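Glutathione peroxidase-like protein (Trypanosoma brucei, PDB 2VUP) probably reduces hydroperoxides, acting as a glutathione peroxidase-like enzyme that draws its electrons from tryparedoxin. Local coordinates at residues A[73-76]-A[77-80]; A[126-130]-A[131-135]. One frame throughout, in Å; residues are numbered along the deposited sequence.

How the interactions relate
Both contacts are local and sit at a helix end, and they come in series along the chain: interaction 1 at the C-terminal end of helix 63-77, interaction 2 at the start of helix 130-138. They lie on opposite sides of the chain's centre, their own centres about 27 Å apart and their nearest atoms about 14 Å apart, so neither touches the other. Both pack against the mixed four-stranded sheet of the thioredoxin-like fold: side chains of 73-80 reach strand 83-88 and, separately, helix 173-185, whereas those of 131-135 rest on strands 51-56, 154-157 and 163-167. One contact thus finishes a helix and the other starts one, both away from the predicted active-site residue C60.

Interaction 1: residues A[73-76]-A[77-80]; sequences LYNK and YKSQ
The aromatic rings of Y74 and Y77 each have a lysine chain over one face. On Y74 it is K78, whose CG stands 3.9 Å from the ring centroid and only 10° off the normal, a CH-pi contact over the middle of the ring. Farther out, K78 CE comes to 3.5 Å from Y74 CE2. The bend at the last torsion of K78 (chi4 -65°) turns NZ toward the phenol oxygen, without a hydrogen bond between them. One face of Y77 is taken by K76, its CG 4.0 Å from the ring centroid and displaced toward the rim. Here the lysine runs extended beyond CG, alongside the tyrosine and pointing the same way, and both polar ends meet E177: K76 NZ through a salt bridge, Y77 OH through a hydrogen bond. At the edge of the Y77 ring, near its plane, lie the carbonyl oxygen of L73 and the amide NE2 of Q80. The methyl CD2 of L73 packs 4.0 Å from Y77 CE2. Lysine suits these exposed places because its methylenes cover an aromatic face while its charge stays near the surface; leucine and tyrosine suit the buried side, where V173, L180, I181 and L184 of helix 173-185 meet them.

The backbone shows the helix coming to an end. Y77 N makes weak hydrogen bonds to both L73 O and Y74 O, and K78 N donates another weak one to Y74 O over 2.7 Å, with an angle of just 127° at the hydrogen. Beyond it, Q80 N bonds to Y77 O as the chain turns toward strand 83-88. Strand 51-56, helix 63-77 and strand 83-88 form a beta-alpha-beta crossover between adjacent parallel strands, and this contact lies where its helix ends.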
ATOM      1  N   LEU A  73       0.562 -11.805  -4.179  1.00 31.85           N
ATOM      2  CA  LEU A  73       1.376 -11.742  -2.966  1.00 32.01           C
ATOM      3  C   LEU A  73       0.559 -11.944  -1.690  1.00 32.11           C
ATOM      4  O   LEU A  73       1.040 -12.555  -0.730  1.00 32.10           O
ATOM      5  CB  LEU A  73       2.143 -10.422  -2.895  1.00 32.17           C
ATOM      6  CG  LEU A  73       3.305 -10.253  -3.877  1.00 31.96           C
ATOM      7  CD1 LEU A  73       3.692  -8.792  -3.955  1.00 32.31           C
ATOM      8  CD2 LEU A  73       4.502 -11.110  -3.475  1.00 32.07           C
ATOM      9  N   TYR A  74      -0.668 -11.422  -1.686  1.00 32.11           N
ATOM     10  CA  TYR A  74      -1.557 -11.520  -0.534  1.00 32.42           C
ATOM     11  C   TYR A  74      -1.987 -12.965  -0.301  1.00 32.78           C
ATOM     12  O   TYR A  74      -1.858 -13.474   0.812  1.00 32.86           O
ATOM     13  CB  TYR A  74      -2.775 -10.601  -0.690  1.00 31.91           C
ATOM     14  CG  TYR A  74      -3.750 -10.641   0.472  1.00 31.78           C
ATOM     15  CD1 TYR A  74      -3.338 -10.337   1.775  1.00 30.79           C
ATOM     16  CD2 TYR A  74      -5.091 -10.971   0.266  1.00 30.87           C
ATOM     17  CE1 TYR A  74      -4.237 -10.374   2.839  1.00 30.73           C
ATOM     18  CE2 TYR A  74      -5.995 -11.004   1.318  1.00 30.19           C
ATOM     19  CZ  TYR A  74      -5.566 -10.710   2.600  1.00 31.14           C
ATOM     20  OH  TYR A  74      -6.469 -10.747   3.643  1.00 31.71           O
ATOM     21  N   ASN A  75      -2.478 -13.610  -1.356  1.00 33.34           N
ATOM     22  CA  ASN A  75      -2.841 -15.028  -1.330  1.00 34.07           C
ATOM     23  C   ASN A  75      -1.684 -15.959  -0.964  1.00 34.60           C
ATOM     24  O   ASN A  75      -1.868 -16.925  -0.221  1.00 34.79           O
ATOM     25  CB  ASN A  75      -3.419 -15.450  -2.686  1.00 33.99           C
ATOM     26  CG  ASN A  75      -4.770 -14.817  -2.975  1.00 34.03           C
ATOM     27  OD1 ASN A  75      -5.494 -14.412  -2.063  1.00 34.21           O
ATOM     28  ND2 ASN A  75      -5.125 -14.748  -4.255  1.00 34.26           N
ATOM     29  N   LYS A  76      -0.497 -15.657  -1.485  1.00 35.15           N
ATOM     30  CA  LYS A  76       0.673 -16.508  -1.302  1.00 35.77           C
ATOM     31  C   LYS A  76       1.265 -16.405   0.109  1.00 35.97           C
ATOM     32  O   LYS A  76       1.909 -17.349   0.583  1.00 36.10           O
ATOM     33  CB  LYS A  76       1.729 -16.176  -2.358  1.00 36.05           C
ATOM     34  CG  LYS A  76       2.858 -17.190  -2.503  1.00 37.15           C
ATOM     35  CD  LYS A  76       3.829 -16.729  -3.580  1.00 39.00           C
ATOM     36  CE  LYS A  76       4.854 -17.801  -3.912  1.00 40.13           C
ATOM     37  NZ  LYS A  76       5.493 -17.508  -5.226  1.00 40.73           N
ATOM     38  N   TYR A  77       1.042 -15.279   0.783  1.00 35.83           N
ATOM     39  CA  TYR A  77       1.645 -15.072   2.101  1.00 35.83           C
ATOM     40  C   TYR A  77       0.659 -14.723   3.232  1.00 36.00           C
ATOM     41  O   TYR A  77       1.076 -14.475   4.362  1.00 35.93           O
ATOM     42  CB  TYR A  77       2.820 -14.082   2.011  1.00 35.51           C
ATOM     43  CG  TYR A  77       3.905 -14.534   1.042  1.00 35.52           C
ATOM     44  CD1 TYR A  77       4.738 -15.615   1.349  1.00 35.31           C
ATOM     45  CD2 TYR A  77       4.085 -13.894  -0.188  1.00 35.11           C
ATOM     46  CE1 TYR A  77       5.730 -16.042   0.467  1.00 35.02           C
ATOM     47  CE2 TYR A  77       5.077 -14.309  -1.081  1.00 35.39           C
ATOM     48  CZ  TYR A  77       5.896 -15.387  -0.746  1.00 35.75           C
ATOM     49  OH  TYR A  77       6.878 -15.810  -1.618  1.00 35.17           O
ATOM     50  N   LYS A  78      -0.637 -14.734   2.911  1.00 36.31           N
ATOM     51  CA  LYS A  78      -1.740 -14.627   3.890  1.00 36.65           C
ATOM     52  C   LYS A  78      -1.467 -15.346   5.211  1.00 36.61           C
ATOM     53  O   LYS A  78      -1.545 -14.756   6.294  1.00 36.79           O
ATOM     54  CB  LYS A  78      -3.008 -15.255   3.298  1.00 36.80           C
ATOM     55  CG  LYS A  78      -4.046 -14.309   2.742  1.00 37.58           C
ATOM     56  CD  LYS A  78      -5.088 -15.117   1.978  1.00 39.45           C
ATOM     57  CE  LYS A  78      -6.443 -14.434   1.960  1.00 40.24           C
ATOM     58  NZ  LYS A  78      -7.046 -14.334   3.330  1.00 41.69           N
ATOM     59  N   SER A  79      -1.155 -16.635   5.099  1.00 36.29           N
ATOM     60  CA  SER A  79      -1.054 -17.536   6.244  1.00 35.99           C
ATOM     61  C   SER A  79       0.146 -17.279   7.161  1.00 35.49           C
ATOM     62  O   SER A  79       0.208 -17.824   8.264  1.00 35.73           O
ATOM     63  CB  SER A  79      -1.047 -18.980   5.754  1.00 36.14           C
ATOM     64  OG  SER A  79      -0.049 -19.160   4.764  1.00 37.16           O
ATOM     65  N   GLN A  80       1.089 -16.455   6.710  1.00 34.72           N
ATOM     66  CA  GLN A  80       2.251 -16.102   7.527  1.00 33.73           C
ATOM     67  C   GLN A  80       2.077 -14.753   8.238  1.00 33.11           C
ATOM     68  O   GLN A  80       3.017 -14.237   8.853  1.00 33.15           O
ATOM     69  CB  GLN A  80       3.536 -16.115   6.687  1.00 33.96           C
ATOM     70  CG  GLN A  80       3.873 -17.477   6.064  1.00 33.89           C
ATOM     71  CD  GLN A  80       5.253 -17.509   5.425  1.00 33.43           C
ATOM     72  OE1 GLN A  80       6.251 -17.154   6.052  1.00 33.18           O
ATOM     73  NE2 GLN A  80       5.313 -17.950   4.175  1.00 32.57           N
TER

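Interaction 2: residues A[126-130]-A[131-135]; sequences ENAHP and LYEYM
H129 caps the helix that L131 helps to begin: this is a side-chain N-cap, made where the loop after helix 100-111 enters helix 130-138 of the thioredoxin-like fold. The first turn of a helix has backbone N-H groups without carbonyl partners from a preceding turn, and the imidazole supplies an acceptor for one of them. The first torsion of H129 (chi1 -161°) swings the ring beside the carbonyl carbon, and the second presents the ND1 edge to L131. Accepting there requires ND1 to be unprotonated. ND1 and CE1 also lie against L131 CB, the former at 3.4 Å, while the rest of the leucine heads elsewhere, to I28.

P130 suits the first helical position, since a nitrogen without a hydrogen loses nothing there and its ring fixes phi close to the helical value. Regular bonding then takes over: E133 N donates to H129 O at 3.1 Å with an angle of 162° at the hydrogen, and Y134 N to P130 O. On the outer side, E133 folds back at its second torsion and brings its OE2 to 3.6 Å from A128 CB, while the carboxylate forms a salt bridge with K136. An acidic residue in a first turn is probably also favoured by the helix dipole. The buried residues face inward: Y132 and M135 pack on I53 and F155 of the sheet, and Y134 meets the ring of F31.

In the cap itself, L131 N lies in the imidazole plane, 3.1 Å from H129 ND1 and 1° out of it.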
ATOM      1  N   GLU A 126       0.287  19.376   0.745  1.00 22.64           N
ATOM      2  CA  GLU A 126      -0.109  19.906   2.053  0.50 23.19           C
ATOM      3  C   GLU A 126      -1.154  19.047   2.777  1.00 23.25           C
ATOM      4  O   GLU A 126      -1.283  19.117   4.000  1.00 23.04           O
ATOM      5  CB  GLU A 126      -0.615  21.351   1.920  0.50 23.30           C
ATOM      6  CG  GLU A 126      -1.807  21.535   0.978  0.50 23.65           C
ATOM      7  CD  GLU A 126      -2.409  22.929   1.046  0.50 24.06           C
ATOM      8  OE1 GLU A 126      -2.691  23.404   2.170  0.50 25.11           O
ATOM      9  OE2 GLU A 126      -2.609  23.546  -0.025  0.50 24.37           O
ATOM     10  N   ASN A 127      -1.911  18.257   2.017  1.00 23.17           N
ATOM     11  CA  ASN A 127      -2.915  17.372   2.602  1.00 23.52           C
ATOM     12  C   ASN A 127      -2.540  15.882   2.527  1.00 23.03           C
ATOM     13  O   ASN A 127      -3.387  15.010   2.725  1.00 23.00           O
ATOM     14  CB  ASN A 127      -4.294  17.637   1.983  1.00 24.12           C
ATOM     15  CG  ASN A 127      -4.955  18.901   2.529  1.00 26.21           C
ATOM     16  OD1 ASN A 127      -4.822  19.236   3.714  1.00 28.48           O
ATOM     17  ND2 ASN A 127      -5.671  19.610   1.664  1.00 27.56           N
ATOM     18  N   ALA A 128      -1.268  15.605   2.242  1.00 22.68           N
ATOM     19  CA  ALA A 128      -0.733  14.240   2.271  1.00 22.35           C
ATOM     20  C   ALA A 128      -0.924  13.618   3.647  1.00 22.37           C
ATOM     21  O   ALA A 128      -0.619  14.242   4.667  1.00 22.55           O
ATOM     22  CB  ALA A 128       0.735  14.232   1.906  1.00 22.14           C
ATOM     23  N   HIS A 129      -1.426  12.387   3.668  1.00 22.20           N
ATOM     24  CA  HIS A 129      -1.629  11.660   4.913  1.00 22.03           C
ATOM     25  C   HIS A 129      -0.304  11.595   5.684  1.00 21.97           C
ATOM     26  O   HIS A 129       0.751  11.380   5.080  1.00 21.61           O
ATOM     27  CB  HIS A 129      -2.171  10.258   4.624  1.00 21.84           C
ATOM     28  CG  HIS A 129      -2.817   9.601   5.800  1.00 22.17           C
ATOM     29  ND1 HIS A 129      -2.104   9.166   6.896  1.00 22.51           N
ATOM     30  CD2 HIS A 129      -4.113   9.295   6.051  1.00 23.20           C
ATOM     31  CE1 HIS A 129      -2.932   8.633   7.775  1.00 22.87           C
ATOM     32  NE2 HIS A 129      -4.157   8.690   7.283  1.00 23.12           N
ATOM     33  N   PRO A 130      -0.348  11.834   7.014  1.00 22.05           N
ATOM     34  CA  PRO A 130       0.848  11.731   7.861  1.00 21.65           C
ATOM     35  C   PRO A 130       1.607  10.406   7.693  1.00 21.24           C
ATOM     36  O   PRO A 130       2.838  10.409   7.664  1.00 21.23           O
ATOM     37  CB  PRO A 130       0.282  11.850   9.276  1.00 21.89           C
ATOM     38  CG  PRO A 130      -0.937  12.677   9.114  1.00 22.62           C
ATOM     39  CD  PRO A 130      -1.530  12.267   7.790  1.00 21.99           C
ATOM     40  N   LEU A 131       0.878   9.295   7.578  1.00 20.70           N
ATOM     41  CA  LEU A 131       1.494   7.986   7.346  1.00 20.12           C
ATOM     42  C   LEU A 131       2.336   7.949   6.059  1.00 19.78           C
ATOM     43  O   LEU A 131       3.424   7.366   6.037  1.00 19.42           O
ATOM     44  CB  LEU A 131       0.440   6.876   7.320  1.00 20.12           C
ATOM     45  CG  LEU A 131       0.928   5.497   6.854  1.00 20.13           C
ATOM     46  CD1 LEU A 131       1.813   4.812   7.915  1.00 19.26           C
ATOM     47  CD2 LEU A 131      -0.222   4.617   6.462  1.00 18.24           C
ATOM     48  N   TYR A 132       1.834   8.567   4.991  1.00 19.27           N
ATOM     49  CA  TYR A 132       2.612   8.638   3.757  1.00 18.53           C
ATOM     50  C   TYR A 132       3.849   9.523   3.875  1.00 19.30           C
ATOM     51  O   TYR A 132       4.912   9.169   3.372  1.00 18.84           O
ATOM     52  CB  TYR A 132       1.742   8.997   2.540  1.00 17.61           C
ATOM     53  CG  TYR A 132       1.314   7.745   1.805  1.00 15.45           C
ATOM     54  CD1 TYR A 132       2.069   7.247   0.743  1.00 13.75           C
ATOM     55  CD2 TYR A 132       0.189   7.032   2.204  1.00 14.49           C
ATOM     56  CE1 TYR A 132       1.702   6.081   0.085  1.00 13.35           C
ATOM     57  CE2 TYR A 132      -0.187   5.851   1.553  1.00 14.63           C
ATOM     58  CZ  TYR A 132       0.574   5.386   0.494  1.00 14.59           C
ATOM     59  OH  TYR A 132       0.201   4.226  -0.150  1.00 14.62           O
ATOM     60  N   GLU A 133       3.725  10.652   4.565  1.00 20.15           N
ATOM     61  CA  GLU A 133       4.887  11.503   4.784  1.00 21.48           C
ATOM     62  C   GLU A 133       6.005  10.758   5.522  1.00 21.77           C
ATOM     63  O   GLU A 133       7.185  10.917   5.198  1.00 22.07           O
ATOM     64  CB  GLU A 133       4.502  12.805   5.486  1.00 21.59           C
ATOM     65  CG  GLU A 133       3.612  13.723   4.640  1.00 23.71           C
ATOM     66  CD  GLU A 133       4.212  14.059   3.275  1.00 26.55           C
ATOM     67  OE1 GLU A 133       4.731  15.176   3.113  1.00 28.47           O
ATOM     68  OE2 GLU A 133       4.167  13.210   2.359  1.00 29.39           O
ATOM     69  N   TYR A 134       5.621   9.920   6.480  1.00 22.04           N
ATOM     70  CA  TYR A 134       6.566   9.071   7.209  1.00 22.57           C
ATOM     71  C   TYR A 134       7.223   7.987   6.324  1.00 22.67           C
ATOM     72  O   TYR A 134       8.443   7.813   6.355  1.00 22.64           O
ATOM     73  CB  TYR A 134       5.886   8.451   8.441  1.00 22.60           C
ATOM     74  CG  TYR A 134       6.664   7.305   9.044  1.00 24.18           C
ATOM     75  CD1 TYR A 134       7.795   7.531   9.843  1.00 24.68           C
ATOM     76  CD2 TYR A 134       6.286   5.991   8.800  1.00 23.72           C
ATOM     77  CE1 TYR A 134       8.519   6.460  10.373  1.00 25.50           C
ATOM     78  CE2 TYR A 134       6.995   4.934   9.324  1.00 23.97           C
ATOM     79  CZ  TYR A 134       8.107   5.167  10.104  1.00 23.84           C
ATOM     80  OH  TYR A 134       8.784   4.085  10.611  1.00 24.03           O
ATOM     81  N   MET A 135       6.418   7.267   5.546  1.00 22.57           N
ATOM     82  CA  MET A 135       6.931   6.203   4.677  1.00 22.60           C
ATOM     83  C   MET A 135       7.865   6.744   3.597  1.00 23.13           C
ATOM     84  O   MET A 135       8.919   6.152   3.326  1.00 23.12           O
ATOM     85  CB  MET A 135       5.789   5.417   4.023  1.00 22.43           C
ATOM     86  CG  MET A 135       4.952   4.593   4.988  1.00 22.11           C
ATOM     87  SD  MET A 135       3.840   3.439   4.172  1.00 21.30           S
ATOM     88  CE  MET A 135       2.897   4.551   3.114  1.00 20.82           C
TER